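Local coordinates for protein phosphoacetylglucosamine mutase (Aspergillus lentulus, PDB 5O9X) that interconverts the 6-phosphate and 1-phosphate of N-acetylglucosamine, a step on the way to UDP-N-acetylglucosamine, and here holds glucose 1,6-bisphosphate in its pocket, at residues 18-22 / 23-27; 226-229 / 230-234; 272-275 / 276-280; 324-327 / 328-332; 518-521 / 522-526. The protein carries 1 engineered substitution. All coordinates share one frame; numbering follows the deposited sequence.

Contact 1 (18-22 / 23-27); sequences AKPEG and KIFQY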
loop_
_atom_site.group_PDB
_atom_site.type_symbol
_atom_site.label_atom_id
_atom_site.label_comp_id
_atom_site.label_asym_id
_atom_site.label_seq_id
_atom_site.Cartn_x
_atom_site.Cartn_y
_atom_site.Cartn_z
ATOM N N ALA A 18 -13.854 -11.732 -25.053
ATOM C CA ALA A 18 -12.837 -12.170 -26.003
ATOM C C ALA A 18 -11.494 -11.806 -25.389
ATOM O O ALA A 18 -11.332 -10.661 -24.943
ATOM C CB ALA A 18 -13.036 -11.455 -27.344
ATOM N N LYS A 19 -10.556 -12.760 -25.321
ATOM C CA LYS A 19 -9.185 -12.464 -24.909
ATOM C C LYS A 19 -8.517 -11.605 -25.942
ATOM O O LYS A 19 -8.712 -11.840 -27.139
ATOM C CB LYS A 19 -8.333 -13.712 -24.766
ATOM C CG LYS A 19 -8.680 -14.553 -23.581
ATOM C CD LYS A 19 -7.687 -15.672 -23.446
ATOM C CE LYS A 19 -6.647 -15.346 -22.409
ATOM N NZ LYS A 19 -5.330 -15.819 -22.878
ATOM N N PRO A 20 -7.716 -10.607 -25.505
ATOM C CA PRO A 20 -6.920 -9.862 -26.486
ATOM C C PRO A 20 -5.797 -10.719 -27.047
ATOM O O PRO A 20 -5.140 -11.471 -26.305
ATOM C CB PRO A 20 -6.339 -8.677 -25.663
ATOM C CG PRO A 20 -6.437 -9.087 -24.238
ATOM C CD PRO A 20 -7.584 -10.050 -24.138
ATOM N N GLU A 21 -5.575 -10.606 -28.348
ATOM C CA GLU A 21 -4.710 -11.550 -29.046
ATOM C C GLU A 21 -3.283 -11.344 -28.609
ATOM O O GLU A 21 -2.788 -10.225 -28.570
ATOM C CB GLU A 21 -4.808 -11.387 -30.568
ATOM C CG GLU A 21 -6.201 -11.565 -31.127
ATOM C CD GLU A 21 -6.221 -12.563 -32.266
ATOM O OE1 GLU A 21 -5.366 -13.489 -32.268
ATOM O OE2 GLU A 21 -7.092 -12.418 -33.157
ATOM N N GLY A 22 -2.635 -12.433 -28.259
ATOM C CA GLY A 22 -1.238 -12.347 -27.973
ATOM C C GLY A 22 -0.829 -11.856 -26.588
ATOM O O GLY A 22 0.329 -11.990 -26.281
ATOM N N LYS A 23 -1.733 -11.290 -25.756
ATOM C CA LYS A 23 -1.304 -10.813 -24.407
ATOM C C LYS A 23 -1.175 -11.977 -23.450
ATOM O O LYS A 23 -2.072 -12.849 -23.352
ATOM C CB LYS A 23 -2.241 -9.773 -23.779
ATOM C CG LYS A 23 -2.676 -8.654 -24.713
ATOM C CD LYS A 23 -1.543 -7.791 -25.264
ATOM C CE LYS A 23 -2.103 -6.496 -25.825
ATOM N NZ LYS A 23 -1.002 -5.567 -26.173
ATOM N N ILE A 24 -0.049 -11.985 -22.758
ATOM C CA ILE A 24 0.207 -12.909 -21.660
ATOM C C ILE A 24 0.104 -12.030 -20.390
ATOM O O ILE A 24 0.681 -10.974 -20.348
ATOM C CB ILE A 24 1.600 -13.565 -21.797
ATOM C CG1 ILE A 24 1.628 -14.578 -23.021
ATOM C CG2 ILE A 24 2.023 -14.212 -20.477
ATOM C CD1 ILE A 24 3.007 -14.883 -23.597
ATOM N N PHE A 25 -0.669 -12.471 -19.403
ATOM C CA PHE A 25 -0.926 -11.704 -18.185
ATOM C C PHE A 25 -0.055 -12.198 -17.034
ATOM O O PHE A 25 0.260 -13.369 -16.961
ATOM C CB PHE A 25 -2.410 -11.793 -17.816
ATOM C CG PHE A 25 -3.311 -11.396 -18.927
ATOM C CD1 PHE A 25 -3.413 -10.055 -19.320
ATOM C CD2 PHE A 25 -4.080 -12.370 -19.608
ATOM C CE1 PHE A 25 -4.263 -9.672 -20.352
ATOM C CE2 PHE A 25 -4.914 -11.979 -20.670
ATOM C CZ PHE A 25 -5.017 -10.635 -21.034
ATOM N N GLN A 26 0.395 -11.281 -16.176
ATOM C CA GLN A 26 1.182 -11.668 -15.023
ATOM C C GLN A 26 0.604 -10.960 -13.796
ATOM O O GLN A 26 0.097 -9.836 -13.912
ATOM C CB GLN A 26 2.668 -11.341 -15.243
ATOM C CG GLN A 26 2.873 -9.960 -15.858
ATOM C CD GLN A 26 4.343 -9.508 -15.966
ATOM O OE1 GLN A 26 5.097 -10.000 -16.830
ATOM N NE2 GLN A 26 4.747 -8.534 -15.097
ATOM N N TYR A 27 0.708 -11.587 -12.630
ATOM C CA TYR A 27 0.123 -11.020 -11.407
ATOM C C TYR A 27 0.859 -9.713 -10.937
ATOM O O TYR A 27 0.231 -8.776 -10.435
ATOM C CB TYR A 27 0.089 -12.089 -10.315
ATOM C CG TYR A 27 -0.824 -11.764 -9.165
ATOM C CD1 TYR A 27 -2.201 -12.099 -9.221
ATOM C CD2 TYR A 27 -0.322 -11.145 -8.004
ATOM C CE1 TYR A 27 -3.022 -11.818 -8.157
ATOM C CE2 TYR A 27 -1.155 -10.886 -6.899
ATOM C CZ TYR A 27 -2.494 -11.212 -6.989
ATOM O OH TYR A 27 -3.386 -10.943 -5.960
HETATM O O HOH W 1 -2.786 -15.261 -22.039
#
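Pro-20 meets Phe-25 at the ring's edge: CG of the pyrrolidine lies 3.8 Å from Phe-25 CZ, close to the plane of the phenyl group. Lys-19 crosses the same rim obliquely, its CE 4.2 Å from Phe-25 CE2, near the ring plane, so two aliphatic surfaces line the outer edge of one aromatic. Phe-25 reaches back to them because its CG is anti to the carbonyl carbon (chi1 -54°). The side chain of Lys-23 runs across Pro-20 at roughly a right angle, with Lys-23 CG 3.8 Å from Pro-20 CB. What brings these groups together is a type II beta turn, Pro-20 to Lys-23, in the loop between helix 4-14 and strand 32-35. Pro-20 offers a compact apolar ring to Lys-23 CG and the Phe-25 edge, and Gly-22 fits the third position, where phi is positive (81°) and a side chain would collide with the carbonyl oxygen of Glu-21. The closing bond is weak, Lys-23 N to Pro-20 O at 3.5 Å. A water adds a second link, accepting from Lys-19 NZ at 2.7 Å and donating to Lys-23 O at 2.8 Å. Phe-25, which is buried, also packs on Val-42 of helix 40-56 and on Asn-101 of helix 91-101.

Contact 2 (226-229 / 230-234); sequences RELI and KYLPE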
loop_
_atom_site.group_PDB
_atom_site.type_symbol
_atom_site.label_atom_id
_atom_site.label_comp_id
_atom_site.label_asym_id
_atom_site.label_seq_id
_atom_site.Cartn_x
_atom_site.Cartn_y
_atom_site.Cartn_z
ATOM N N ARG A 226 -13.510 13.453 3.564
ATOM C CA ARG A 226 -14.534 14.449 3.969
ATOM C C ARG A 226 -15.587 13.789 4.854
ATOM O O ARG A 226 -16.027 14.402 5.809
ATOM C CB ARG A 226 -15.209 15.041 2.710
ATOM C CG ARG A 226 -16.427 15.993 2.974
ATOM C CD ARG A 226 -17.169 16.354 1.633
ATOM N NE ARG A 226 -16.113 16.956 1.005
ATOM C CZ ARG A 226 -15.479 16.672 -0.116
ATOM N NH1 ARG A 226 -15.889 15.902 -1.127
ATOM N NH2 ARG A 226 -14.395 17.383 -0.197
ATOM N N GLU A 227 -16.011 12.568 4.507
ATOM C CA GLU A 227 -16.973 11.827 5.319
ATOM C C GLU A 227 -16.425 11.463 6.724
ATOM O O GLU A 227 -17.120 11.657 7.723
ATOM C CB GLU A 227 -17.442 10.548 4.593
ATOM C CG GLU A 227 -18.707 9.838 5.132
ATOM C CD GLU A 227 -19.987 10.686 5.234
ATOM O OE1 GLU A 227 -20.116 11.757 4.559
ATOM O OE2 GLU A 227 -20.882 10.292 6.047
ATOM N N LEU A 228 -15.195 10.925 6.769
ATOM C CA LEU A 228 -14.518 10.600 8.005
ATOM C C LEU A 228 -14.492 11.835 8.923
ATOM O O LEU A 228 -14.696 11.685 10.117
ATOM C CB LEU A 228 -13.053 10.104 7.735
ATOM C CG LEU A 228 -12.220 10.055 9.061
ATOM C CD1 LEU A 228 -12.777 8.979 9.998
ATOM C CD2 LEU A 228 -10.775 9.718 8.573
ATOM N N ILE A 229 -14.281 13.043 8.366
ATOM C CA ILE A 229 -14.121 14.246 9.207
ATOM C C ILE A 229 -15.406 14.538 10.041
ATOM O O ILE A 229 -15.322 14.955 11.199
ATOM C CB ILE A 229 -13.773 15.383 8.319
ATOM C CG1 ILE A 229 -12.295 15.192 7.973
ATOM C CG2 ILE A 229 -13.929 16.789 8.992
ATOM C CD1 ILE A 229 -11.822 16.103 6.854
ATOM N N LYS A 230 -16.562 14.210 9.490
ATOM C CA LYS A 230 -17.825 14.311 10.285
ATOM C C LYS A 230 -17.836 13.460 11.514
ATOM O O LYS A 230 -18.500 13.823 12.476
ATOM C CB LYS A 230 -18.979 13.868 9.448
ATOM C CG LYS A 230 -19.155 14.705 8.187
ATOM C CD LYS A 230 -20.368 14.102 7.495
ATOM C CE LYS A 230 -20.568 14.706 6.112
ATOM N NZ LYS A 230 -21.674 13.894 5.479
ATOM N N TYR A 231 -17.155 12.300 11.496
ATOM C CA TYR A 231 -17.045 11.447 12.685
ATOM C C TYR A 231 -15.989 11.856 13.694
ATOM O O TYR A 231 -16.036 11.389 14.804
ATOM C CB TYR A 231 -16.810 9.990 12.281
ATOM C CG TYR A 231 -17.999 9.370 11.544
ATOM C CD1 TYR A 231 -18.879 8.482 12.199
ATOM C CD2 TYR A 231 -18.241 9.654 10.177
ATOM C CE1 TYR A 231 -19.979 7.912 11.495
ATOM C CE2 TYR A 231 -19.273 9.050 9.505
ATOM C CZ TYR A 231 -20.161 8.206 10.172
ATOM O OH TYR A 231 -21.222 7.586 9.492
ATOM N N LEU A 232 -15.000 12.687 13.298
ATOM C CA LEU A 232 -13.797 12.866 14.155
ATOM C C LEU A 232 -14.119 13.698 15.424
ATOM O O LEU A 232 -15.014 14.522 15.365
ATOM C CB LEU A 232 -12.631 13.510 13.377
ATOM C CG LEU A 232 -12.029 12.594 12.280
ATOM C CD1 LEU A 232 -10.979 13.399 11.524
ATOM C CD2 LEU A 232 -11.337 11.376 12.903
ATOM N N PRO A 233 -13.375 13.498 16.531
ATOM C CA PRO A 233 -13.720 14.260 17.761
ATOM C C PRO A 233 -13.437 15.721 17.583
ATOM O O PRO A 233 -12.624 16.101 16.713
ATOM C CB PRO A 233 -12.849 13.625 18.858
ATOM C CG PRO A 233 -11.748 12.944 18.121
ATOM C CD PRO A 233 -12.286 12.525 16.772
ATOM N N GLU A 234 -14.079 16.553 18.403
ATOM C CA GLU A 234 -14.251 17.996 18.095
ATOM C C GLU A 234 -13.138 18.997 18.520
ATOM O O GLU A 234 -12.959 20.083 17.857
ATOM C CB GLU A 234 -15.625 18.469 18.663
ATOM C CG GLU A 234 -16.237 19.666 17.927
ATOM C CD GLU A 234 -16.906 19.314 16.599
ATOM O OE1 GLU A 234 -18.025 19.824 16.315
ATOM O OE2 GLU A 234 -16.307 18.540 15.827
HETATM O O HOH W 2 -21.063 7.810 6.819
#
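Lys-230, Tyr-231 and Leu-232 each turn the backbone N-H back to the carbonyl three residues earlier, the 3-10 spacing, in the weakly bonded end of helix 221-231. Lys-230 N to Glu-227 O is weak, whereas Tyr-231 N reaches Leu-228 O at 2.9 Å and Leu-232 N reaches Ile-229 O at 3.1 Å. This is the C-terminal end of the helix in a beta-alpha-beta unit, strand 212-215 to helix 221-231 to strand 240-243, within the region of the mutase family's domain II.

Two kinds of side chain share this last turn. On the polar side Glu-227 and Lys-230 form a salt bridge. Glu-227 has its CG anti to the backbone N (chi1 -165°) and bends at chi2, which swings the carboxylate along the helix, while Lys-230 stays extended beyond CG and lays its methylenes past Glu-227 O. NZ meets OE1 on the syn side, 23° out of the carboxylate plane. A long, flexible pair suits this surface position. Tyr-231 presents its ring edge to the backbone, CD2 standing 3.4 Å from Glu-227 O, and the ring and carboxylate planes are 69° apart. On the apolar side Leu-232 rests against two residues of the preceding turn, its CD2 4.0 Å from Leu-228 CD1 and its CD1 4.2 Å from Ile-229 CG1. Leu-228 and Tyr-231 also touch helix 188-202, and Ile-229 lies on Ile-240. One water joins the polar ends, 2.6 Å from Glu-227 OE2, to which it donates, and 2.7 Å from Tyr-231 OH.

Contact 3 (272-275 / 276-280); sequences SKAS and ILDRC. Unlike the reference sequence in segment 276-280: Ile-276 (reference Val).
Ser-275 and Ile-276 open a type II beta turn that ends at Asp-278, on the approach to strand 279-283. Ile-276, where the reference sequence has valine, holds the second position, and its side chain leads outward from the turn, to touch Asn-299. Leu-277 follows at the third position with positive phi (67°), a conformation less usual for a residue with a beta carbon, and its side chain also points away. Asp-278 closes the turn twice over. Its backbone N donates to Ser-275 O at 3.0 Å, and its carboxylate accepts in return, with Ser-275 N 2.8 Å from Asp-278 OD2 and approaching from above the carboxylate plane, 53° out of it. Because CG stands beside the backbone N (chi1 -79°), the carboxylate folds back over the first residue of the turn. Aspartate suits the place because its one-methylene arm puts a carboxylate oxygen within reach of Ser-275 N. Asp-278 OD2 takes a second bond from a water, at 2.7 Å, that also lies 2.8 Å from Ser-275 OG. Another water donates to both Ser-275 O and Asp-278 O. Beyond Arg-279, Cys-280, which is buried, points its sulfur at Ala-274, SG packing 3.6 Å from Ala-274 CB. Cys-280 pairs through its backbone with Tyr-293 of strand 290-295, and Arg-279 with Thr-213 of strand 212-215, which places the turn at the entry to the middle strand of this mixed sheet.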
loop_
_atom_site.group_PDB
_atom_site.type_symbol
_atom_site.label_atom_id
_atom_site.label_comp_id
_atom_site.label_asym_id
_atom_site.label_seq_id
_atom_site.Cartn_x
_atom_site.Cartn_y
_atom_site.Cartn_z
ATOM N N SER A 272 -1.040 23.474 -6.266
ATOM C CA SER A 272 -1.007 23.740 -4.813
ATOM C C SER A 272 -1.059 25.241 -4.533
ATOM O O SER A 272 -0.292 26.016 -5.140
ATOM C CB SER A 272 0.266 23.153 -4.162
ATOM O OG SER A 272 0.290 23.406 -2.741
ATOM N N LYS A 273 -1.937 25.625 -3.613
ATOM C CA LYS A 273 -2.032 27.027 -3.148
ATOM C C LYS A 273 -1.486 27.167 -1.729
ATOM O O LYS A 273 -1.723 28.180 -1.081
ATOM C CB LYS A 273 -3.521 27.460 -3.172
ATOM C CG LYS A 273 -4.106 27.538 -4.586
ATOM C CD LYS A 273 -3.273 28.416 -5.513
ATOM C CE LYS A 273 -3.951 28.654 -6.874
ATOM N NZ LYS A 273 -4.142 27.362 -7.633
ATOM N N ALA A 274 -0.775 26.145 -1.232
ATOM C CA ALA A 274 -0.251 26.158 0.143
ATOM C C ALA A 274 0.726 27.292 0.413
ATOM O O ALA A 274 1.483 27.700 -0.468
ATOM C CB ALA A 274 0.369 24.774 0.561
ATOM N N SER A 275 0.624 27.869 1.604
ATOM C CA SER A 275 1.556 28.926 2.005
ATOM C C SER A 275 2.812 28.328 2.576
ATOM O O SER A 275 2.835 27.151 2.982
ATOM C CB SER A 275 0.868 29.853 3.069
ATOM O OG SER A 275 -0.344 30.405 2.533
ATOM N N ILE A 276 3.853 29.155 2.663
ATOM C CA ILE A 276 5.051 28.861 3.431
ATOM C C ILE A 276 4.656 28.334 4.796
ATOM O O ILE A 276 3.706 28.862 5.382
ATOM C CB ILE A 276 5.932 30.145 3.533
ATOM C CG1 ILE A 276 6.768 30.319 2.241
ATOM C CG2 ILE A 276 6.823 30.109 4.731
ATOM C CD1 ILE A 276 6.955 31.777 1.778
ATOM N N LEU A 277 5.320 27.233 5.219
ATOM C CA LEU A 277 5.103 26.520 6.483
ATOM C C LEU A 277 3.732 25.780 6.645
ATOM O O LEU A 277 3.525 25.160 7.683
ATOM C CB LEU A 277 5.335 27.451 7.727
ATOM C CG LEU A 277 6.709 28.169 7.916
ATOM C CD1 LEU A 277 6.744 28.957 9.242
ATOM C CD2 LEU A 277 7.851 27.171 7.834
ATOM N N ASP A 278 2.807 25.834 5.665
ATOM C CA ASP A 278 1.605 25.008 5.779
ATOM C C ASP A 278 2.020 23.495 5.769
ATOM O O ASP A 278 2.757 23.069 4.852
ATOM C CB ASP A 278 0.639 25.249 4.625
ATOM C CG ASP A 278 -0.194 26.533 4.822
ATOM O OD1 ASP A 278 -0.207 27.083 5.962
ATOM O OD2 ASP A 278 -0.837 26.939 3.831
ATOM N N ARG A 279 1.505 22.706 6.721
ATOM C CA ARG A 279 1.811 21.249 6.710
ATOM C C ARG A 279 0.879 20.620 5.654
ATOM O O ARG A 279 -0.343 20.835 5.739
ATOM C CB ARG A 279 1.476 20.664 8.071
ATOM C CG ARG A 279 1.768 19.147 8.268
ATOM C CD ARG A 279 1.705 18.812 9.737
ATOM N NE ARG A 279 0.319 18.810 10.342
ATOM C CZ ARG A 279 -0.223 19.799 11.090
ATOM N NH1 ARG A 279 0.438 20.941 11.283
ATOM N NH2 ARG A 279 -1.451 19.662 11.582
ATOM N N CYS A 280 1.450 19.878 4.680
ATOM C CA CYS A 280 0.637 19.240 3.622
ATOM C C CYS A 280 0.872 17.733 3.571
ATOM O O CYS A 280 1.918 17.236 4.011
ATOM C CB CYS A 280 1.052 19.808 2.269
ATOM S SG CYS A 280 0.783 21.624 2.153
HETATM O O HOH W 3 3.732 24.526 2.652
HETATM O O HOH W 4 -2.571 29.025 3.508
#

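Contact 4 (324-327 / 328-332); sequences AGIA and QKLKI
A Schellman motif ends helix 306-324, and the short turn after it carries the chain on to strand 332-337. Gly-325 leaves the helix with positive phi (89°), which glycine adopts easily, and its carbonyl is taken up by a side chain: Gln-328 NE2 donates to Gly-325 O at 3.0 Å, with the acceptor nearly in the plane of the amide. The side chain manages this by folding back on itself, CG lying between the backbone N and the carbonyl carbon (chi1 61°) and the chain bending again at chi2. At the other end of the amide a water donates to Gln-328 OE1 at 3.0 Å and accepts from Ala-327 N, so both amide ends are occupied. Ile-326 O receives Lys-329 N at 2.9 Å and, weakly, Leu-330 N, while Leu-330 N also bonds to Ala-327 O. On the buried side of this turn Ile-326 and Leu-330 bring their CD1 methyls to 3.8 Å; branched aliphatic chains fill such an interior well. Ile-326 touches Thr-396 of helix 391-399 and Leu-411 of helix 405-420, and Leu-330 lies against Ile-397 and Leu-414 of the same two helices and reaches Val-375 of strand 375-379.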
loop_
_atom_site.group_PDB
_atom_site.type_symbol
_atom_site.label_atom_id
_atom_site.label_comp_id
_atom_site.label_asym_id
_atom_site.label_seq_id
_atom_site.Cartn_x
_atom_site.Cartn_y
_atom_site.Cartn_z
ATOM N N ALA A 324 6.184 3.580 29.474
ATOM C CA ALA A 324 5.249 2.641 30.035
ATOM C C ALA A 324 5.961 1.532 30.884
ATOM O O ALA A 324 5.269 0.751 31.525
ATOM C CB ALA A 324 4.389 1.977 28.939
ATOM N N GLY A 325 7.287 1.427 30.798
ATOM C CA GLY A 325 8.115 0.546 31.623
ATOM C C GLY A 325 8.219 -0.800 30.953
ATOM O O GLY A 325 8.563 -1.810 31.592
ATOM N N ILE A 326 7.950 -0.823 29.645
ATOM C CA ILE A 326 7.927 -2.080 28.882
ATOM C C ILE A 326 8.886 -2.187 27.642
ATOM O O ILE A 326 8.681 -3.082 26.791
ATOM C CB ILE A 326 6.471 -2.536 28.514
ATOM C CG1 ILE A 326 5.700 -1.480 27.654
ATOM C CG2 ILE A 326 5.744 -3.065 29.780
ATOM C CD1 ILE A 326 4.350 -1.959 27.133
ATOM N N ALA A 327 9.901 -1.317 27.586
ATOM C CA ALA A 327 10.843 -1.234 26.452
ATOM C C ALA A 327 11.489 -2.579 26.127
ATOM O O ALA A 327 11.525 -2.977 24.965
ATOM C CB ALA A 327 11.929 -0.227 26.715
ATOM N N GLN A 328 11.954 -3.270 27.171
ATOM C CA GLN A 328 12.593 -4.583 27.075
ATOM C C GLN A 328 11.660 -5.670 26.506
ATOM O O GLN A 328 12.112 -6.616 25.911
ATOM C CB GLN A 328 13.210 -4.949 28.463
ATOM C CG GLN A 328 12.237 -5.076 29.682
ATOM C CD GLN A 328 11.338 -3.832 30.093
ATOM O OE1 GLN A 328 11.772 -2.653 30.192
ATOM N NE2 GLN A 328 10.081 -4.138 30.391
ATOM N N LYS A 329 10.348 -5.482 26.611
ATOM C CA LYS A 329 9.312 -6.441 26.116
ATOM C C LYS A 329 8.712 -6.110 24.735
ATOM O O LYS A 329 8.000 -6.930 24.179
ATOM C CB LYS A 329 8.141 -6.587 27.128
ATOM C CG LYS A 329 8.563 -6.885 28.567
ATOM C CD LYS A 329 7.403 -7.261 29.486
ATOM C CE LYS A 329 7.068 -8.760 29.454
ATOM N NZ LYS A 329 5.797 -9.133 30.157
ATOM N N LEU A 330 8.965 -4.903 24.215
ATOM C CA LEU A 330 8.502 -4.502 22.879
ATOM C C LEU A 330 9.691 -4.137 21.962
ATOM O O LEU A 330 9.881 -2.977 21.607
ATOM C CB LEU A 330 7.493 -3.349 22.929
ATOM C CG LEU A 330 6.099 -3.468 23.551
ATOM C CD1 LEU A 330 5.477 -2.071 23.513
ATOM C CD2 LEU A 330 5.209 -4.438 22.790
ATOM N N LYS A 331 10.445 -5.145 21.564
ATOM C CA LYS A 331 11.500 -4.977 20.543
ATOM C C LYS A 331 10.912 -4.514 19.147
ATOM O O LYS A 331 10.131 -5.217 18.460
ATOM C CB LYS A 331 12.399 -6.247 20.417
ATOM C CG LYS A 331 13.092 -6.826 21.691
ATOM C CD LYS A 331 13.532 -5.776 22.710
ATOM C CE LYS A 331 15.023 -5.473 22.657
ATOM N NZ LYS A 331 15.339 -4.290 23.516
ATOM N N ILE A 332 11.319 -3.315 18.764
ATOM C CA ILE A 332 10.870 -2.741 17.500
ATOM C C ILE A 332 11.877 -3.069 16.388
ATOM O O ILE A 332 13.081 -2.945 16.572
ATOM C CB ILE A 332 10.730 -1.191 17.639
ATOM C CG1 ILE A 332 9.780 -0.846 18.780
ATOM C CG2 ILE A 332 10.254 -0.528 16.330
ATOM C CD1 ILE A 332 9.940 0.599 19.199
HETATM O O HOH W 5 11.123 0.243 30.076
HETATM O O HOH W 6 10.905 -1.039 23.005
#

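Contact 5 (518-521 / 522-526); sequences EAAS and RSEAD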
loop_
_atom_site.group_PDB
_atom_site.type_symbol
_atom_site.label_atom_id
_atom_site.label_comp_id
_atom_site.label_asym_id
_atom_site.label_seq_id
_atom_site.Cartn_x
_atom_site.Cartn_y
_atom_site.Cartn_z
ATOM N N GLU A 518 20.922 7.668 -5.447
ATOM C CA GLU A 518 21.180 8.670 -4.434
ATOM C C GLU A 518 22.717 8.965 -4.420
ATOM O O GLU A 518 23.535 8.115 -4.810
ATOM C CB GLU A 518 20.652 8.236 -3.068
ATOM C CG GLU A 518 21.329 6.957 -2.541
ATOM C CD GLU A 518 20.750 6.458 -1.217
ATOM O OE1 GLU A 518 19.531 6.750 -0.958
ATOM O OE2 GLU A 518 21.485 5.710 -0.489
ATOM N N ALA A 519 23.074 10.179 -4.007
ATOM C CA ALA A 519 24.486 10.467 -3.714
ATOM C C ALA A 519 24.532 11.642 -2.725
ATOM O O ALA A 519 23.468 12.160 -2.359
ATOM C CB ALA A 519 25.224 10.801 -5.029
ATOM N N ALA A 520 25.725 12.151 -2.400
ATOM C CA ALA A 520 25.821 13.203 -1.373
ATOM C C ALA A 520 25.385 14.556 -1.842
ATOM O O ALA A 520 25.055 15.419 -1.032
ATOM C CB ALA A 520 27.268 13.261 -0.857
ATOM N N SER A 521 25.366 14.786 -3.160
ATOM C CA SER A 521 25.040 16.091 -3.695
ATOM C C SER A 521 24.055 15.935 -4.862
ATOM O O SER A 521 23.961 14.835 -5.466
ATOM C CB SER A 521 26.337 16.849 -4.158
ATOM O OG SER A 521 26.805 16.285 -5.390
ATOM N N ARG A 522 23.286 17.005 -5.144
ATOM C CA ARG A 522 22.278 17.012 -6.220
ATOM C C ARG A 522 22.885 16.666 -7.609
ATOM O O ARG A 522 22.301 15.838 -8.359
ATOM C CB ARG A 522 21.578 18.390 -6.301
ATOM C CG ARG A 522 20.503 18.602 -7.391
ATOM C CD ARG A 522 19.616 17.363 -7.758
ATOM N NE ARG A 522 18.819 17.033 -6.641
ATOM C CZ ARG A 522 18.284 15.858 -6.319
ATOM N NH1 ARG A 522 18.327 14.766 -7.089
ATOM N NH2 ARG A 522 17.619 15.860 -5.224
ATOM N N SER A 523 24.036 17.302 -7.950
ATOM C CA SER A 523 24.703 17.040 -9.220
ATOM C C SER A 523 25.106 15.563 -9.349
ATOM O O SER A 523 24.947 14.961 -10.414
ATOM C CB SER A 523 25.927 17.985 -9.425
ATOM O OG SER A 523 25.281 19.240 -9.663
ATOM N N GLU A 524 25.639 15.004 -8.271
ATOM C CA GLU A 524 26.049 13.589 -8.302
ATOM C C GLU A 524 24.868 12.658 -8.463
ATOM O O GLU A 524 24.948 11.682 -9.256
ATOM C CB GLU A 524 26.815 13.214 -7.052
ATOM C CG GLU A 524 28.261 13.780 -7.034
ATOM C CD GLU A 524 28.875 13.592 -5.662
ATOM O OE1 GLU A 524 28.322 14.200 -4.670
ATOM O OE2 GLU A 524 29.793 12.764 -5.555
ATOM N N ALA A 525 23.808 12.894 -7.695
ATOM C CA ALA A 525 22.675 11.931 -7.779
ATOM C C ALA A 525 22.054 11.995 -9.169
ATOM O O ALA A 525 21.655 10.971 -9.704
ATOM C CB ALA A 525 21.616 12.233 -6.737
ATOM N N ASP A 526 21.890 13.208 -9.738
ATOM C CA ASP A 526 21.283 13.304 -11.061
ATOM C C ASP A 526 22.172 12.672 -12.138
ATOM O O ASP A 526 21.674 12.041 -13.083
ATOM C CB ASP A 526 21.082 14.810 -11.389
ATOM C CG ASP A 526 19.872 15.420 -10.603
ATOM O OD1 ASP A 526 19.087 14.656 -10.044
ATOM O OD2 ASP A 526 19.710 16.626 -10.557
#
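Ser-521 OG is gripped from two directions by one residue: it donates to Glu-524 OE1 at 2.7 Å and accepts a weak bond from Glu-524 N at 3.4 Å. OE1 is used through its anti lone pair, on the side away from OE2. Ser-521 is the N-cap of helix 522-539, and a serine fits because its short hydroxyl, held between the backbone N and the carbonyl carbon (chi1 75°), reaches an N-H of the first turn. The main chain adds a shorter bond than the capping one, Ala-525 N to Ser-521 O at 3.0 Å, in the carbonyl plane. Glu-524 extends beyond CG to meet the serine, and its other oxygen, OE2, accepts from Asn-498 N. Small residues allow the chain just past strand 513-518 to come close to the helix: Ala-519 CB lies 3.5 Å from Glu-524 CB and 4.2 Å from Ala-525 CB. Asp-526 pairs with Arg-459, and Arg-522 NH1 donates to Ser-458 O, which ties helix 522-539 to strand 458-463 in the region of the C-terminal domain. Acidic groups at positions near a helix's N terminus probably gain from the helix dipole, which would favour a charged Glu-524.

In the fold
All five contacts are local and follow one another in series, so none crosses or encloses another. Contact 1 turns the loop between helix 4-14 and strand 32-35. Contact 2 ends helix 221-231 and contact 3 turns the chain into strand 279-283; both belong to the domain II region, with centres about 22 Å apart, and that strand shares a sheet with 212-215 and 240-243, which flank helix 221-231 in sequence. Contact 4 leads from helix 306-324 into strand 332-337 in the domain III region. Contact 5 starts helix 522-539 in the C-terminal domain region. Contacts 1 and 4 lie on opposite sides of the chain's centre, about 51 Å apart between centres.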